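Local coordinates for anthrone oxidase-like protein (Streptomyces ambofaciens, PDB 5F9P), which is a C-C bond-cleaving oxygenase of atypical angucycline biosynthesis, associated with oxidative opening of ring B, at residues P1-V12 against T103-I115. Residues are numbered along the deposited sequence; the frame is centred on the assembly and turned at random.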
# COMPACT_ATOMS: atom_id res chain seq x y z
N PRO A 1 -7.46 10.71 1.20
CA PRO A 1 -6.51 10.98 2.29
C PRO A 1 -5.15 11.45 1.74
O PRO A 1 -4.84 11.19 0.58
CB PRO A 1 -6.40 9.62 2.98
CG PRO A 1 -7.79 9.06 2.83
CD PRO A 1 -8.29 9.52 1.48
N ILE A 2 -4.38 12.14 2.57
CA ILE A 2 -3.14 12.77 2.12
C ILE A 2 -1.94 12.07 2.73
O ILE A 2 -1.93 11.76 3.92
CB ILE A 2 -3.10 14.26 2.52
CG1 ILE A 2 -4.19 15.04 1.77
CG2 ILE A 2 -1.72 14.86 2.23
CD1 ILE A 2 -3.93 15.17 0.28
N ILE A 3 -0.93 11.79 1.90
CA ILE A 3 0.28 11.13 2.39
C ILE A 3 1.48 12.06 2.24
O ILE A 3 1.66 12.68 1.20
CB ILE A 3 0.59 9.85 1.59
CG1 ILE A 3 -0.62 8.91 1.59
CG2 ILE A 3 1.83 9.15 2.17
CD1 ILE A 3 -0.50 7.80 0.56
N SER A 4 2.30 12.16 3.28
CA SER A 4 3.49 13.01 3.19
C SER A 4 4.65 12.47 4.02
O SER A 4 4.45 11.84 5.06
CB SER A 4 3.17 14.44 3.62
OG SER A 4 3.33 14.56 5.02
N ALA A 5 5.87 12.76 3.59
CA ALA A 5 7.06 12.31 4.32
C ALA A 5 7.13 12.87 5.75
O ALA A 5 7.80 12.29 6.61
CB ALA A 5 8.32 12.65 3.54
N GLU A 6 6.45 13.98 6.00
CA GLU A 6 6.44 14.57 7.34
C GLU A 6 5.40 13.93 8.27
O GLU A 6 5.32 14.28 9.45
CB GLU A 6 6.22 16.08 7.28
CG GLU A 6 7.27 16.82 6.48
CD GLU A 6 6.97 16.81 4.99
OE1 GLU A 6 5.79 16.63 4.62
OE2 GLU A 6 7.92 16.99 4.20
N ASP A 7 4.63 12.99 7.74
CA ASP A 7 3.66 12.25 8.55
C ASP A 7 4.33 11.73 9.81
O ASP A 7 5.37 11.08 9.74
CB ASP A 7 3.07 11.06 7.76
CG ASP A 7 2.03 11.49 6.73
OD1 ASP A 7 1.67 12.69 6.73
OD2 ASP A 7 1.56 10.62 5.94
N LYS A 8 3.73 12.00 10.97
CA LYS A 8 4.26 11.51 12.23
C LYS A 8 3.45 10.32 12.75
O LYS A 8 3.82 9.69 13.74
CB LYS A 8 4.30 12.62 13.28
CG LYS A 8 5.42 13.65 13.05
CD LYS A 8 5.76 14.42 14.33
CE LYS A 8 4.59 15.26 14.84
NZ LYS A 8 4.90 16.05 16.07
N HIS A 9 2.35 10.03 12.08
CA HIS A 9 1.50 8.91 12.45
C HIS A 9 1.99 7.60 11.81
O HIS A 9 2.95 7.59 11.05
CB HIS A 9 0.06 9.21 12.03
CG HIS A 9 -0.08 9.54 10.58
ND1 HIS A 9 -0.10 10.84 10.12
CD2 HIS A 9 -0.16 8.74 9.49
CE1 HIS A 9 -0.21 10.82 8.80
NE2 HIS A 9 -0.25 9.56 8.39
N LEU A 10 1.30 6.51 12.14
CA LEU A 10 1.67 5.19 11.68
C LEU A 10 0.92 4.85 10.39
O LEU A 10 -0.30 5.04 10.30
CB LEU A 10 1.34 4.17 12.77
CG LEU A 10 1.64 2.70 12.48
CD1 LEU A 10 3.14 2.48 12.36
CD2 LEU A 10 1.04 1.82 13.57
N THR A 11 1.65 4.36 9.39
CA THR A 11 1.02 3.95 8.15
C THR A 11 0.90 2.43 8.08
O THR A 11 1.90 1.71 8.07
CB THR A 11 1.78 4.48 6.91
OG1 THR A 11 1.73 5.91 6.91
CG2 THR A 11 1.13 3.96 5.64
N VAL A 12 -0.33 1.95 8.04
CA VAL A 12 -0.59 0.52 8.08
C VAL A 12 -1.14 0.04 6.74
O VAL A 12 -2.13 0.57 6.23
CB VAL A 12 -1.58 0.16 9.22
CG1 VAL A 12 -1.99 -1.30 9.15
CG2 VAL A 12 -0.94 0.47 10.58
N THR A 103 8.47 10.74 -0.51
CA THR A 103 7.43 10.97 -1.51
C THR A 103 8.01 11.72 -2.71
O THR A 103 8.96 12.50 -2.59
CB THR A 103 6.22 11.76 -0.96
OG1 THR A 103 6.61 13.10 -0.62
CG2 THR A 103 5.65 11.07 0.26
N LEU A 104 7.42 11.47 -3.86
CA LEU A 104 7.78 12.15 -5.08
C LEU A 104 6.50 12.33 -5.88
O LEU A 104 5.68 11.41 -5.93
CB LEU A 104 8.78 11.31 -5.87
CG LEU A 104 9.08 11.87 -7.26
CD1 LEU A 104 9.73 13.25 -7.15
CD2 LEU A 104 9.96 10.90 -8.07
N THR A 105 6.30 13.50 -6.48
CA THR A 105 5.19 13.66 -7.41
C THR A 105 5.70 14.13 -8.75
O THR A 105 6.82 14.62 -8.87
CB THR A 105 4.11 14.67 -6.92
OG1 THR A 105 4.64 16.00 -6.96
CG2 THR A 105 3.60 14.33 -5.52
N SER A 106 4.86 13.98 -9.77
CA SER A 106 5.20 14.44 -11.10
C SER A 106 5.62 15.90 -11.13
O SER A 106 6.36 16.32 -12.02
CB SER A 106 4.01 14.24 -12.04
OG SER A 106 4.42 14.44 -13.38
N ASP A 107 5.17 16.68 -10.15
CA ASP A 107 5.40 18.13 -10.18
C ASP A 107 6.35 18.64 -9.10
O ASP A 107 6.95 19.71 -9.23
CB ASP A 107 4.05 18.86 -10.13
CG ASP A 107 3.08 18.35 -11.18
OD1 ASP A 107 3.37 18.52 -12.39
OD2 ASP A 107 2.04 17.75 -10.81
N ALA A 108 6.50 17.87 -8.03
CA ALA A 108 7.35 18.30 -6.93
C ALA A 108 8.13 17.17 -6.26
O ALA A 108 7.57 16.14 -5.86
CB ALA A 108 6.52 19.06 -5.90
N LEU A 109 9.44 17.37 -6.11
CA LEU A 109 10.21 16.52 -5.21
C LEU A 109 9.61 16.64 -3.80
O LEU A 109 9.44 17.75 -3.29
CB LEU A 109 11.69 16.93 -5.21
CG LEU A 109 12.50 16.72 -6.49
CD1 LEU A 109 12.63 15.23 -6.83
CD2 LEU A 109 11.89 17.48 -7.65
N GLY A 110 9.27 15.50 -3.19
CA GLY A 110 8.67 15.49 -1.86
C GLY A 110 7.27 16.09 -1.80
O GLY A 110 6.84 16.55 -0.74
N GLY A 111 6.55 16.09 -2.92
CA GLY A 111 5.20 16.65 -2.95
C GLY A 111 4.24 15.75 -2.19
O GLY A 111 4.51 14.56 -2.03
N LYS A 112 3.13 16.30 -1.72
CA LYS A 112 2.14 15.49 -1.01
C LYS A 112 1.32 14.64 -1.97
O LYS A 112 1.05 15.02 -3.12
CB LYS A 112 1.22 16.34 -0.13
CG LYS A 112 1.94 17.17 0.93
CD LYS A 112 0.96 17.84 1.88
CE LYS A 112 1.64 18.90 2.76
NZ LYS A 112 2.66 18.33 3.69
N ILE A 113 0.91 13.48 -1.49
CA ILE A 113 0.25 12.52 -2.32
C ILE A 113 -1.17 12.32 -1.81
O ILE A 113 -1.40 12.26 -0.61
CB ILE A 113 1.07 11.21 -2.31
CG1 ILE A 113 2.37 11.45 -3.09
CG2 ILE A 113 0.25 10.06 -2.87
CD1 ILE A 113 3.41 10.36 -2.99
N GLU A 114 -2.12 12.27 -2.73
CA GLU A 114 -3.50 12.02 -2.38
C GLU A 114 -3.97 10.70 -2.95
O GLU A 114 -3.72 10.40 -4.11
CB GLU A 114 -4.40 13.13 -2.91
CG GLU A 114 -5.86 12.94 -2.50
CD GLU A 114 -6.74 14.14 -2.81
OE1 GLU A 114 -6.30 15.05 -3.56
OE2 GLU A 114 -7.88 14.18 -2.29
N ILE A 115 -4.66 9.92 -2.13
CA ILE A 115 -5.25 8.66 -2.59
C ILE A 115 -6.77 8.68 -2.40
O ILE A 115 -7.27 9.26 -1.44
CB ILE A 115 -4.62 7.46 -1.86
CG1 ILE A 115 -4.85 7.55 -0.35
CG2 ILE A 115 -3.13 7.38 -2.19
CD1 ILE A 115 -4.54 6.25 0.42
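A two-stranded antiparallel ribbon, formed by Ile2-Ile3 at the amino terminus and Ile113-Glu114 of the connection between barrel strands 92-105 and 122-130, packs on a barrel of the dimeric alpha-beta barrel type, here closed within a single chain. Ile3 and Ile113 make its hydrogen-bonded pair: Ile3 N donates to Ile113 O at 2.6 Å, and Ile113 N returns a bond to Ile3 O at 2.9 Å, both in the plane of the accepting carbonyl. The ladder continues as Ile115 N meets Pro1 O at 3.0 Å, almost in line with the carbonyl. Between these bonds Ile2 faces Glu114 in a non-hydrogen-bonded pair.

The two faces of the ribbon differ in character. Ile3 and Ile113 turn inward onto Val159 of strand 155-167, and Ile3 also touches Phe60 and Val100. With CG1 anti to its own carbonyl carbon (chi1 -54°) and CD1 extended beyond it (chi2 166°), Ile3 carries CD1 to 3.8 Å from Ile115 CG2, the two side chains crossing nearly at right angles. On the exposed face, Ile2 spreads its branches: CD1 packs on Glu114 CB at 3.8 Å, while CG2 rests on Lys112 CD. The lysine amine then reaches back toward Glu6, giving a long salt bridge of 3.7 Å between Lys112 NZ and Glu6 OE1.

Beyond the ribbon, the Ser4-Asp7 type I turn, closed by Asp7 N to Ser4 O, is braced by the Asp7 carboxylate, which takes Ser4 N on OD2 and Ser4 OG on OD1, both from above its plane. Thr103 borders this turn, its CG2 methyl 3.7 Å from Ala5 N while its OG1 donates to Gly111 O at 2.9 Å.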